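Local coordinates for protein TBC1 domain family member 22A (Homo sapiens, PDB 2QFZ) that probably acts as a GTPase-activating protein for Rab family proteins through the TBC domain held in this chain, and can form homodimers, at residues A[59-62]-A[66-69]; A[36-41]-A[72-77]; A[49-54]-A[266-271]; A[128-133]-A[156-161]; A[290-295]-A[315-320]. All blocks are in the same frame, centred on the assembly; numbering follows the deposited sequence.

Contact 1: residues A[59-62]-A[66-69]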
# COMPACT_ATOMS: atom_id res chain seq x y z
N THR A 59 1.03 7.23 14.00
CA THR A 59 0.25 8.03 13.04
C THR A 59 -0.58 7.13 12.09
O THR A 59 -1.78 7.31 11.98
CB THR A 59 1.13 9.04 12.28
OG1 THR A 59 1.81 9.88 13.20
CG2 THR A 59 0.28 9.94 11.35
N TRP A 60 0.06 6.16 11.44
CA TRP A 60 -0.69 5.20 10.61
C TRP A 60 -1.82 4.49 11.35
O TRP A 60 -2.95 4.32 10.82
CB TRP A 60 0.27 4.15 10.02
CG TRP A 60 1.05 4.60 8.83
CD1 TRP A 60 1.36 5.86 8.49
CD2 TRP A 60 1.66 3.75 7.84
NE1 TRP A 60 2.07 5.88 7.32
CE2 TRP A 60 2.28 4.60 6.90
CE3 TRP A 60 1.65 2.38 7.59
CZ2 TRP A 60 2.92 4.12 5.76
CZ3 TRP A 60 2.30 1.89 6.46
CH2 TRP A 60 2.94 2.76 5.57
N LYS A 61 -1.54 4.06 12.57
CA LYS A 61 -2.58 3.47 13.40
C LYS A 61 -3.75 4.39 13.69
O LYS A 61 -4.90 3.94 13.69
CB LYS A 61 -2.01 2.92 14.70
CG LYS A 61 -1.15 1.71 14.47
CD LYS A 61 -0.53 1.18 15.78
CE LYS A 61 0.76 0.46 15.46
NZ LYS A 61 1.24 -0.27 16.66
N LEU A 62 -3.50 5.67 13.93
CA LEU A 62 -4.59 6.61 14.15
C LEU A 62 -5.37 6.98 12.88
O LEU A 62 -6.62 7.03 12.91
CB LEU A 62 -4.13 7.88 14.85
CG LEU A 62 -3.70 7.67 16.29
CD1 LEU A 62 -2.88 8.88 16.78
CD2 LEU A 62 -4.95 7.37 17.21
N TYR A 66 -7.43 2.36 13.52
CA TYR A 66 -7.14 1.16 14.34
C TYR A 66 -7.14 1.54 15.84
O TYR A 66 -7.71 0.83 16.67
CB TYR A 66 -5.79 0.57 13.90
CG TYR A 66 -5.31 -0.62 14.67
CD1 TYR A 66 -6.14 -1.70 14.91
CD2 TYR A 66 -3.99 -0.68 15.15
CE1 TYR A 66 -5.67 -2.83 15.65
CE2 TYR A 66 -3.52 -1.80 15.87
CZ TYR A 66 -4.38 -2.86 16.12
OH TYR A 66 -3.95 -3.98 16.80
N LEU A 67 -6.50 2.66 16.16
CA LEU A 67 -6.50 3.17 17.48
C LEU A 67 -7.33 4.45 17.55
O LEU A 67 -7.35 5.22 16.59
CB LEU A 67 -5.09 3.44 17.96
CG LEU A 67 -4.24 2.18 18.25
CD1 LEU A 67 -2.94 2.59 18.87
CD2 LEU A 67 -4.96 1.17 19.12
N PRO A 68 -8.03 4.64 18.67
CA PRO A 68 -8.86 5.82 18.96
C PRO A 68 -8.06 7.09 19.17
O PRO A 68 -6.91 7.03 19.62
CB PRO A 68 -9.60 5.43 20.25
CG PRO A 68 -8.80 4.34 20.85
CD PRO A 68 -8.09 3.64 19.75
N ALA A 69 -8.68 8.22 18.80
CA ALA A 69 -8.14 9.56 18.97
C ALA A 69 -7.93 9.90 20.45
O ALA A 69 -6.99 10.62 20.79
CB ALA A 69 -9.06 10.57 18.32
O HOH W 1 -8.31 6.99 14.90
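Lys61 has CG anti to its carbonyl carbon (chi1 -69°) and an extended chain beyond it, while Tyr66 carries CG opposite the backbone N (chi1 177°); the two side chains therefore run side by side in the same direction. Lys61 CG lies at the edge of the tyrosine ring, in its plane, 3.8 Å from Tyr66 CD2, and CD follows close by. A long, flexible lysine suits this place, since its methylenes pack on the ring and its NZ still reaches a salt bridge with Asp190, which also bonds Tyr66 OH. The backbone turns on Lys61 O, near the C-terminal end of helix 56-63. It accepts a nearly straight bond from Leu67 N (3.2 Å, 170°) and a weak one from Tyr66 N at 3.0 Å. Here the chain of the all-helical TBC domain leaves helix 56-63, bending off by roughly a right angle on its way to helix 74-91. A water donates to both Leu62 O and Leu67 O, each 2.6 Å from it, and bridges the helix end to the departing loop. Leu62 turns its CD2 branch toward this loop: CD2 lies 4.0 Å from Leu67 CB and, closely packed, 3.1 Å from Pro68 O. The same leucine touches Leu33, Leu40 and Leu43, so a compact, branched apolar residue fits between two neighbouring helices and the loop.

Contact 2: residues A[36-41]-A[72-77]; sequences PNTDLE and DRRPAT
Thr38 lies in extended backbone (phi -51°, psi 128°), just ahead of helix 40-47, whereas Arg74 has helical angles in the first part of helix 74-91. The loop thus offers a side chain to one sent out from a helix start, and the two cross at about a right angle. On the loop side, Asp39 takes the N-cap position of helix 40-47, and its OD1 accepts a weak bond from Glu41 N. On the other side, Arg73 O receives both Thr77 N and Thr77 OG1, the hydroxyl at 3.0 Å from above the carbonyl plane, which ties Thr77 back to its own helical turn.

The contact itself is one hydrogen bond: Arg74 NH2 to Thr38 OG1, 2.9 Å, bent to 130° at the hydrogen. In the all-helical TBC domain, this bond joins the loop after helix 25-34 to helix 74-91. Arginine suits the place because its chain, extended from CG to NE, carries the guanidinium over to the loop. The hydroxyl lies at the guanidinium edge, in its plane, where the N-H groups point. Threonine fits because its one small hydroxyl serves two partners, taking this N-H while also bonding Leu32 O. The other guanidinium bonds go to Pro68 O from NE, Ala69 O from NH2 and Leu33 O from NH1.

All three guanidinium nitrogens are thus engaged, and every oxygen named is uncharged. Leu32 and Leu33 lie at the C-terminal end of helix 25-34, whose partial negative charge would probably suit the arginine's positive one.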
# COMPACT_ATOMS: atom_id res chain seq x y z
N PRO A 36 -5.14 15.43 24.77
CA PRO A 36 -5.85 14.20 25.14
C PRO A 36 -6.79 13.56 24.09
O PRO A 36 -6.98 12.37 24.12
CB PRO A 36 -6.66 14.65 26.37
CG PRO A 36 -6.88 16.07 26.15
CD PRO A 36 -5.55 16.53 25.65
N ASN A 37 -7.35 14.35 23.19
CA ASN A 37 -8.20 13.88 22.10
C ASN A 37 -7.65 14.43 20.78
O ASN A 37 -8.02 15.51 20.36
CB ASN A 37 -9.63 14.36 22.33
CG ASN A 37 -10.32 13.64 23.46
OD1 ASN A 37 -10.58 12.44 23.37
ND2 ASN A 37 -10.60 14.36 24.56
N THR A 38 -6.75 13.67 20.15
CA THR A 38 -6.05 14.07 18.92
C THR A 38 -6.97 14.55 17.78
O THR A 38 -7.94 13.85 17.39
CB THR A 38 -5.22 12.88 18.40
OG1 THR A 38 -4.29 12.47 19.42
CG2 THR A 38 -4.49 13.23 17.08
N ASP A 39 -6.67 15.73 17.24
CA ASP A 39 -7.44 16.29 16.12
C ASP A 39 -6.96 15.59 14.83
O ASP A 39 -5.94 15.96 14.30
CB ASP A 39 -7.25 17.81 16.04
CG ASP A 39 -8.10 18.49 14.91
OD1 ASP A 39 -8.68 17.79 14.07
OD2 ASP A 39 -8.16 19.75 14.89
N LEU A 40 -7.74 14.63 14.34
CA LEU A 40 -7.34 13.78 13.19
C LEU A 40 -7.36 14.55 11.84
O LEU A 40 -6.62 14.19 10.91
CB LEU A 40 -8.19 12.51 13.10
CG LEU A 40 -8.15 11.54 14.28
CD1 LEU A 40 -9.21 10.45 14.12
CD2 LEU A 40 -6.75 10.94 14.49
N GLU A 41 -8.17 15.61 11.77
CA GLU A 41 -8.17 16.54 10.63
C GLU A 41 -6.81 17.19 10.51
O GLU A 41 -6.17 17.11 9.44
CB GLU A 41 -9.26 17.62 10.78
CG GLU A 41 -9.15 18.79 9.77
N ASP A 72 -6.41 8.08 26.38
CA ASP A 72 -6.59 7.13 27.49
C ASP A 72 -7.32 5.86 27.08
O ASP A 72 -7.20 4.86 27.76
CB ASP A 72 -7.27 7.76 28.72
CG ASP A 72 -7.05 6.92 30.00
OD1 ASP A 72 -5.88 6.66 30.37
OD2 ASP A 72 -8.04 6.50 30.64
N ARG A 73 -8.04 5.87 25.96
CA ARG A 73 -8.70 4.63 25.47
C ARG A 73 -7.76 3.68 24.71
O ARG A 73 -8.06 2.49 24.57
CB ARG A 73 -9.89 4.96 24.59
CG ARG A 73 -11.08 5.61 25.30
CD ARG A 73 -12.10 6.10 24.26
NE ARG A 73 -13.05 5.06 23.84
CZ ARG A 73 -13.53 4.89 22.60
NH1 ARG A 73 -13.12 5.68 21.60
NH2 ARG A 73 -14.41 3.91 22.36
N ARG A 74 -6.60 4.18 24.26
CA ARG A 74 -5.76 3.47 23.29
C ARG A 74 -5.21 2.17 23.77
O ARG A 74 -5.29 1.18 23.02
CB ARG A 74 -4.60 4.35 22.83
CG ARG A 74 -5.04 5.48 22.00
CD ARG A 74 -3.93 6.35 21.61
NE ARG A 74 -4.45 7.57 21.03
CZ ARG A 74 -3.72 8.63 20.77
NH1 ARG A 74 -2.41 8.63 21.01
NH2 ARG A 74 -4.27 9.69 20.28
N PRO A 75 -4.65 2.13 25.01
CA PRO A 75 -4.02 0.89 25.49
C PRO A 75 -5.00 -0.29 25.59
O PRO A 75 -4.66 -1.39 25.17
CB PRO A 75 -3.48 1.27 26.88
CG PRO A 75 -3.50 2.78 26.93
CD PRO A 75 -4.57 3.22 26.02
N ALA A 76 -6.19 -0.04 26.12
CA ALA A 76 -7.25 -1.08 26.24
C ALA A 76 -7.73 -1.54 24.88
O ALA A 76 -7.90 -2.74 24.65
CB ALA A 76 -8.46 -0.56 27.09
N THR A 77 -7.96 -0.60 23.96
CA THR A 77 -8.36 -0.93 22.62
C THR A 77 -7.31 -1.79 21.87
O THR A 77 -7.63 -2.78 21.20
CB THR A 77 -8.65 0.34 21.78
OG1 THR A 77 -9.65 1.12 22.41
CG2 THR A 77 -9.13 -0.06 20.40

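Contact 3: residues A[49-54]-A[266-271]; sequences SGIPKP and LWDTYQ
Asp268 OD1, which lies 3.5 Å from the methyl Ile51 CD1, is gripped by two donors: Arg56 NE in a salt bridge and the indole Trp60 NE1 in a hydrogen bond. The second oxygen serves the loop directly. Ile51 N donates to Asp268 OD2 at 2.9 Å with a fairly straight N-H (155°), arriving from above the carboxylate plane. The aspartate has CG anti to its carbonyl carbon (chi1 -71°), a turn that sends the carboxylate from the helix toward the loop. Ile51 lies obliquely against the group it bonds, its CG1 3.7 Å from Asp268 CG, so the branched chain shields the buried charge. Gly50 comes close too, its CA 3.5 Å from Asp268 OD2. Glycine is called for there, because at its backbone angles a CB would jam against the preceding carbonyl oxygen. Arg56 and Trp60 have the spacing of the R-x3-W motif of TBC domains, and Asp268 joins both to the loop before their helix. A leucine in place of Asp268 would probably leave Arg56 without its counter-charge and the N-H groups of Ile51 and Trp60 without this buried acceptor. In the all-helical fold, Ile51 also packs on Phe29 of helix 25-34 and on Thr59 of helix 56-63. Helix 260-270 in turn rests on helices 276-291 and 319-335, so the contact lies between N-terminal and C-terminal helices.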
# COMPACT_ATOMS: atom_id res chain seq x y z
N SER A 49 2.15 15.65 3.68
CA SER A 49 3.46 16.01 3.22
C SER A 49 4.52 15.05 3.71
O SER A 49 5.70 15.32 3.57
CB SER A 49 3.75 17.47 3.60
OG SER A 49 2.72 18.36 3.12
N GLY A 50 4.10 13.90 4.26
CA GLY A 50 5.02 12.85 4.72
C GLY A 50 5.12 12.86 6.25
O GLY A 50 5.01 13.91 6.85
N ILE A 51 5.33 11.69 6.86
CA ILE A 51 5.34 11.57 8.34
C ILE A 51 6.73 11.21 8.78
O ILE A 51 7.27 10.25 8.28
CB ILE A 51 4.38 10.45 8.80
CG1 ILE A 51 2.98 10.67 8.22
CG2 ILE A 51 4.33 10.30 10.35
CD1 ILE A 51 2.05 9.48 8.33
N PRO A 52 7.31 11.96 9.75
CA PRO A 52 8.61 11.59 10.26
C PRO A 52 8.61 10.18 10.83
O PRO A 52 7.68 9.81 11.55
CB PRO A 52 8.86 12.59 11.40
CG PRO A 52 8.01 13.68 11.15
CD PRO A 52 6.79 13.15 10.44
N LYS A 53 9.67 9.43 10.53
CA LYS A 53 9.76 8.01 10.87
C LYS A 53 9.45 7.64 12.34
O LYS A 53 8.71 6.67 12.58
CB LYS A 53 11.12 7.48 10.43
CG LYS A 53 11.43 6.08 10.88
CD LYS A 53 12.76 5.59 10.30
CE LYS A 53 12.65 5.23 8.81
NZ LYS A 53 13.40 3.95 8.49
N PRO A 54 9.98 8.40 13.32
CA PRO A 54 9.68 8.17 14.75
C PRO A 54 8.19 8.12 15.15
O PRO A 54 7.80 7.38 16.07
CB PRO A 54 10.38 9.37 15.45
CG PRO A 54 11.52 9.67 14.53
CD PRO A 54 10.94 9.51 13.15
N LEU A 266 4.40 7.24 -0.11
CA LEU A 266 3.15 7.27 -0.81
C LEU A 266 1.96 6.95 0.12
O LEU A 266 0.94 7.67 0.09
CB LEU A 266 3.22 6.25 -1.96
CG LEU A 266 2.51 6.48 -3.31
CD1 LEU A 266 3.04 7.68 -4.07
CD2 LEU A 266 2.64 5.16 -4.20
N TRP A 267 2.10 5.93 0.97
CA TRP A 267 0.97 5.54 1.84
C TRP A 267 0.72 6.54 2.98
O TRP A 267 -0.41 6.57 3.47
CB TRP A 267 1.06 4.08 2.36
CG TRP A 267 0.84 3.03 1.30
CD1 TRP A 267 0.86 3.19 -0.06
CD2 TRP A 267 0.61 1.64 1.52
NE1 TRP A 267 0.64 1.98 -0.69
CE2 TRP A 267 0.49 1.02 0.27
CE3 TRP A 267 0.45 0.86 2.67
CZ2 TRP A 267 0.24 -0.34 0.13
CZ3 TRP A 267 0.21 -0.48 2.53
CH2 TRP A 267 0.12 -1.07 1.30
N ASP A 268 1.72 7.38 3.37
CA ASP A 268 1.51 8.51 4.28
C ASP A 268 0.37 9.40 3.73
O ASP A 268 -0.60 9.74 4.42
CB ASP A 268 2.73 9.41 4.43
CG ASP A 268 3.86 8.79 5.21
OD1 ASP A 268 3.75 7.72 5.83
OD2 ASP A 268 4.95 9.41 5.15
N THR A 269 0.49 9.75 2.46
CA THR A 269 -0.49 10.58 1.81
C THR A 269 -1.79 9.86 1.53
O THR A 269 -2.86 10.45 1.70
CB THR A 269 0.08 11.15 0.52
OG1 THR A 269 1.26 11.85 0.86
CG2 THR A 269 -0.92 12.13 -0.15
N TYR A 270 -1.72 8.60 1.07
CA TYR A 270 -2.97 7.82 0.90
C TYR A 270 -3.84 7.78 2.17
O TYR A 270 -5.07 7.82 2.08
CB TYR A 270 -2.75 6.38 0.41
CG TYR A 270 -2.33 6.24 -1.05
CD1 TYR A 270 -2.24 7.33 -1.89
CD2 TYR A 270 -2.03 5.00 -1.58
CE1 TYR A 270 -1.86 7.19 -3.21
CE2 TYR A 270 -1.64 4.84 -2.90
CZ TYR A 270 -1.55 5.95 -3.70
OH TYR A 270 -1.18 5.85 -4.98
N GLN A 271 -3.21 7.67 3.32
CA GLN A 271 -3.95 7.60 4.59
C GLN A 271 -4.44 8.98 5.09
O GLN A 271 -5.24 9.06 5.99
CB GLN A 271 -3.07 6.90 5.65
CG GLN A 271 -3.31 5.42 5.69
CD GLN A 271 -2.23 4.66 6.31
OE1 GLN A 271 -1.07 5.04 6.20
NE2 GLN A 271 -2.56 3.54 6.95

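Contact 4: residues A[128-133]-A[156-161]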
# COMPACT_ATOMS: atom_id res chain seq x y z
N GLU A 128 6.65 -17.04 7.84
CA GLU A 128 5.55 -17.62 8.60
C GLU A 128 4.50 -16.60 9.02
O GLU A 128 3.35 -16.90 9.03
CB GLU A 128 6.08 -18.32 9.89
N ILE A 129 4.93 -15.41 9.45
CA ILE A 129 3.98 -14.37 9.87
C ILE A 129 3.14 -13.99 8.66
O ILE A 129 1.93 -13.92 8.73
CB ILE A 129 4.69 -13.12 10.40
CG1 ILE A 129 5.37 -13.40 11.72
CG2 ILE A 129 3.69 -11.96 10.54
CD1 ILE A 129 6.39 -12.29 12.12
N PHE A 130 3.82 -13.75 7.54
CA PHE A 130 3.16 -13.30 6.29
C PHE A 130 2.11 -14.27 5.85
O PHE A 130 1.00 -13.84 5.55
CB PHE A 130 4.20 -13.07 5.16
CG PHE A 130 4.81 -11.67 5.16
CD1 PHE A 130 5.31 -11.11 6.31
CD2 PHE A 130 4.88 -10.92 3.99
CE1 PHE A 130 5.87 -9.83 6.31
CE2 PHE A 130 5.43 -9.65 3.99
CZ PHE A 130 5.93 -9.11 5.16
N GLU A 131 2.45 -15.58 5.82
CA GLU A 131 1.49 -16.67 5.45
C GLU A 131 0.28 -16.75 6.37
O GLU A 131 -0.87 -16.98 5.93
CB GLU A 131 2.20 -18.06 5.46
CG GLU A 131 3.17 -18.24 4.32
CD GLU A 131 3.96 -19.54 4.37
OE1 GLU A 131 3.68 -20.39 5.24
OE2 GLU A 131 4.89 -19.70 3.51
N ARG A 132 0.54 -16.58 7.66
CA ARG A 132 -0.52 -16.66 8.64
C ARG A 132 -1.48 -15.50 8.55
O ARG A 132 -2.71 -15.69 8.60
CB ARG A 132 0.08 -16.76 10.04
CG ARG A 132 -0.93 -17.19 11.06
CD ARG A 132 -0.27 -17.70 12.29
NE ARG A 132 0.86 -16.86 12.68
CZ ARG A 132 1.77 -17.17 13.59
NH1 ARG A 132 1.70 -18.33 14.27
NH2 ARG A 132 2.73 -16.28 13.86
N ILE A 133 -0.96 -14.27 8.44
CA ILE A 133 -1.84 -13.07 8.23
C ILE A 133 -2.71 -13.25 6.98
O ILE A 133 -3.93 -13.01 7.00
CB ILE A 133 -1.01 -11.76 8.06
CG1 ILE A 133 -0.40 -11.31 9.40
CG2 ILE A 133 -1.88 -10.59 7.49
CD1 ILE A 133 0.68 -10.20 9.25
N PRO A 156 4.32 -3.04 3.70
CA PRO A 156 4.54 -1.74 4.31
C PRO A 156 4.09 -1.63 5.78
O PRO A 156 4.79 -1.03 6.59
CB PRO A 156 3.74 -0.82 3.40
CG PRO A 156 3.64 -1.60 2.12
CD PRO A 156 3.42 -2.94 2.56
N PHE A 157 2.96 -2.19 6.14
CA PHE A 157 2.54 -2.18 7.55
C PHE A 157 3.61 -2.91 8.44
O PHE A 157 4.02 -2.42 9.47
CB PHE A 157 1.16 -2.81 7.67
CG PHE A 157 0.09 -2.03 6.99
CD1 PHE A 157 -0.29 -0.80 7.49
CD2 PHE A 157 -0.54 -2.51 5.87
CE1 PHE A 157 -1.31 -0.06 6.89
CE2 PHE A 157 -1.55 -1.75 5.25
CZ PHE A 157 -1.94 -0.54 5.78
N PHE A 158 4.09 -4.04 7.98
CA PHE A 158 4.93 -4.87 8.81
C PHE A 158 6.28 -4.18 9.00
O PHE A 158 6.79 -4.11 10.11
CB PHE A 158 5.11 -6.28 8.19
CG PHE A 158 6.10 -7.14 8.94
CD1 PHE A 158 5.69 -7.91 10.05
CD2 PHE A 158 7.45 -7.15 8.56
CE1 PHE A 158 6.64 -8.70 10.76
CE2 PHE A 158 8.39 -7.91 9.26
CZ PHE A 158 7.99 -8.70 10.35
N VAL A 159 6.84 -3.63 7.92
CA VAL A 159 8.13 -2.97 7.98
C VAL A 159 8.04 -1.70 8.82
O VAL A 159 8.87 -1.48 9.69
CB VAL A 159 8.71 -2.70 6.56
CG1 VAL A 159 9.81 -1.66 6.61
CG2 VAL A 159 9.18 -4.02 5.94
N VAL A 160 7.01 -0.90 8.62
CA VAL A 160 6.81 0.30 9.42
C VAL A 160 6.72 -0.07 10.91
O VAL A 160 7.46 0.51 11.74
CB VAL A 160 5.59 1.15 8.90
CG1 VAL A 160 5.09 2.18 9.91
CG2 VAL A 160 5.96 1.84 7.59
N PHE A 161 5.86 -1.04 11.24
CA PHE A 161 5.63 -1.42 12.63
C PHE A 161 6.82 -2.15 13.27
O PHE A 161 7.14 -1.86 14.40
CB PHE A 161 4.33 -2.23 12.81
CG PHE A 161 3.09 -1.54 12.34
CD1 PHE A 161 3.00 -0.16 12.26
CD2 PHE A 161 1.97 -2.29 12.01
CE1 PHE A 161 1.81 0.47 11.82
CE2 PHE A 161 0.79 -1.67 11.56
CZ PHE A 161 0.72 -0.27 11.49
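Phe130 points one edge at a face of Phe158, a T-shaped pair with ring planes at 75° and centroids 5.4 Å apart. The leading atom is Phe130 CE1, 3.8 Å from Phe158 CG and just as far from CD2, so it stands over the part of the face near the CB attachment and not over the ring centre. Phe158 meets it from the opposing helix: CG lies opposite the backbone N (chi1 174°), which extends the ring toward helix 124-140. The CA atoms of Phe130 and Phe158 are 9.0 Å apart, a spacing that a ring from each helix fills.

Ile129, one residue earlier, adds a second touch. Its chain crosses Phe158 at about a right angle and brings CD1 obliquely to the far part of the ring, 3.8 Å from Phe158 CE1. An isoleucine suits this place because its longer branch reaches outward while the rest stays close to the helix. Helices 124-140 and 150-162 are joined by the link in which the chain carries the Y-x-Q motif of TBC domains, and the contact packs these two helices together. Ile112 and Met115 also lie on Phe130, and Ile129 touches Glu188 of helix 181-200.

No hydrogen bond crosses between the segments. Cohesion comes from burying apolar surface and from the slightly positive ring-edge hydrogens meeting the electron-rich face, a weakly directional attraction that favours the tilt between the two phenylalanines.

Contact 5: residues A[290-295]-A[315-320]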
# COMPACT_ATOMS: atom_id res chain seq x y z
N VAL A 290 2.36 9.79 -17.04
CA VAL A 290 2.74 10.95 -17.81
C VAL A 290 4.07 11.54 -17.37
O VAL A 290 4.63 12.32 -18.11
CB VAL A 290 1.59 12.02 -17.96
CG1 VAL A 290 0.36 11.40 -18.63
CG2 VAL A 290 1.22 12.71 -16.66
N ARG A 291 4.59 11.11 -16.21
CA ARG A 291 5.98 11.36 -15.79
C ARG A 291 6.99 10.89 -16.86
O ARG A 291 8.00 11.55 -17.09
CB ARG A 291 6.25 10.72 -14.41
CG ARG A 291 7.73 10.49 -14.00
CD ARG A 291 8.48 11.77 -13.58
NE ARG A 291 9.89 11.46 -13.29
CZ ARG A 291 10.86 11.35 -14.20
NH1 ARG A 291 10.61 11.53 -15.50
NH2 ARG A 291 12.10 11.06 -13.83
N TRP A 292 6.70 9.78 -17.55
CA TRP A 292 7.63 9.32 -18.63
C TRP A 292 7.07 9.52 -20.00
O TRP A 292 7.34 8.74 -20.92
CB TRP A 292 8.00 7.87 -18.44
CG TRP A 292 8.98 7.69 -17.33
CD1 TRP A 292 10.35 7.88 -17.38
CD2 TRP A 292 8.69 7.28 -16.02
NE1 TRP A 292 10.91 7.62 -16.17
CE2 TRP A 292 9.90 7.25 -15.31
CE3 TRP A 292 7.51 6.96 -15.36
CZ2 TRP A 292 9.97 6.89 -13.98
CZ3 TRP A 292 7.57 6.60 -14.07
CH2 TRP A 292 8.79 6.58 -13.37
N ARG A 293 6.29 10.58 -20.17
CA ARG A 293 5.68 10.81 -21.43
C ARG A 293 6.73 10.88 -22.56
O ARG A 293 6.47 10.39 -23.66
CB ARG A 293 4.78 12.04 -21.40
CG ARG A 293 5.46 13.36 -21.10
CD ARG A 293 4.45 14.53 -21.16
NE ARG A 293 3.50 14.42 -22.28
CZ ARG A 293 3.70 14.86 -23.53
NH1 ARG A 293 4.83 15.46 -23.90
NH2 ARG A 293 2.74 14.68 -24.43
N LYS A 294 7.92 11.43 -22.26
CA LYS A 294 9.01 11.61 -23.25
C LYS A 294 9.53 10.27 -23.75
O LYS A 294 9.59 10.04 -24.96
CB LYS A 294 10.16 12.41 -22.60
CG LYS A 294 11.50 12.46 -23.41
N GLU A 295 9.92 9.40 -22.83
CA GLU A 295 10.33 8.05 -23.18
C GLU A 295 9.22 7.17 -23.84
O GLU A 295 9.54 6.33 -24.66
CB GLU A 295 10.89 7.34 -21.95
CG GLU A 295 12.17 7.96 -21.39
CD GLU A 295 11.96 8.94 -20.23
OE1 GLU A 295 10.98 9.72 -20.23
OE2 GLU A 295 12.81 8.93 -19.31
N ALA A 315 14.36 2.45 -9.63
CA ALA A 315 15.22 1.87 -8.59
C ALA A 315 16.01 2.96 -7.81
O ALA A 315 16.39 2.77 -6.66
CB ALA A 315 16.15 0.86 -9.20
N HIS A 316 16.21 4.11 -8.43
CA HIS A 316 16.97 5.18 -7.81
C HIS A 316 16.07 6.23 -7.15
O HIS A 316 16.55 7.24 -6.65
CB HIS A 316 17.86 5.85 -8.85
CG HIS A 316 17.10 6.52 -9.95
ND1 HIS A 316 16.66 5.84 -11.06
CD2 HIS A 316 16.69 7.79 -10.10
CE1 HIS A 316 16.02 6.67 -11.86
NE2 HIS A 316 16.02 7.87 -11.30
N TRP A 317 14.76 5.99 -7.15
CA TRP A 317 13.82 7.01 -6.68
C TRP A 317 13.93 7.27 -5.17
O TRP A 317 14.18 6.37 -4.41
CB TRP A 317 12.38 6.65 -7.08
CG TRP A 317 11.99 7.23 -8.38
CD1 TRP A 317 12.81 7.56 -9.43
CD2 TRP A 317 10.66 7.57 -8.80
NE1 TRP A 317 12.09 8.08 -10.45
CE2 TRP A 317 10.76 8.10 -10.10
CE3 TRP A 317 9.40 7.44 -8.21
CZ2 TRP A 317 9.65 8.52 -10.81
CZ3 TRP A 317 8.29 7.89 -8.92
CH2 TRP A 317 8.41 8.40 -10.20
N ASP A 318 13.75 8.53 -4.79
CA ASP A 318 13.82 8.98 -3.39
C ASP A 318 12.61 9.86 -3.08
O ASP A 318 11.65 9.92 -3.88
CB ASP A 318 15.16 9.71 -3.07
CG ASP A 318 15.46 10.95 -3.97
OD1 ASP A 318 16.59 11.02 -4.53
OD2 ASP A 318 14.61 11.87 -4.11
N ASP A 319 12.62 10.51 -1.91
CA ASP A 319 11.43 11.19 -1.40
C ASP A 319 11.08 12.37 -2.29
O ASP A 319 9.93 12.66 -2.49
CB ASP A 319 11.64 11.64 0.06
N GLU A 320 12.08 13.02 -2.85
CA GLU A 320 11.85 14.11 -3.80
C GLU A 320 10.98 13.65 -4.99
O GLU A 320 10.14 14.40 -5.44
CB GLU A 320 13.17 14.69 -4.33
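Trp292 and Trp317 come from opposite directions and meet at the far ends of their indoles, Trp292 CH2 standing 3.3 Å from Trp317 CZ2. The planes are nearly parallel, 15° apart, but slid so far that the six-membered rings barely overlap, with centroids 5.3 Å apart. Trp317 holds a chi1 of -92°, some way from the nearest staggered value, which is consistent with a ring placed by its surroundings. Arg291 starts with CG opposite its backbone N and then bends at chi2 (76°). This fold lays CG over one face of Trp292 and brings Arg291 NE to 3.9 Å from Trp317 CZ2. One face of the Arg291 guanidinium has Trp292 NE1 against it, 3.8 Å from the plane and toward the group's rim. Arginine suits this exposed position, since its flat head can lie along an indole while staying near solvent. Trp317 NE1 is buried with no polar partner in the model. Putting an alanine at Trp317 would probably open a gap beside the outer ring of Trp292 and leave the arginine head freer to turn. Elsewhere, Trp292 meets Phe288 edge-to-face, and Trp317 packs on Ile322 and Leu325. Such an indole pair is plain aromatic core packing in an all-helical domain: it joins the break between helices 276-291 and 293-298 to the loop leading into the last helix, 319-335.

From the N terminus, contact 2 opens just before helix 40-47 and closes at the start of helix 74-91; contact 1, a short turn after helix 56-63, is nested inside that loop and touches it through Arg74. Contact 3 opens within the same loop but closes only on helix 260-270, so it crosses contact 2 and encloses both contact 1 and contact 4. Contact 4 joins helices 124-140 and 150-162, and reaches contacts 1 and 3 through Phe157, packed on Trp60 and Trp267. Contact 5 follows in series, its centre about 32 Å from that of contact 1, and ties helices near the C terminus together on the other side of the chain's centre.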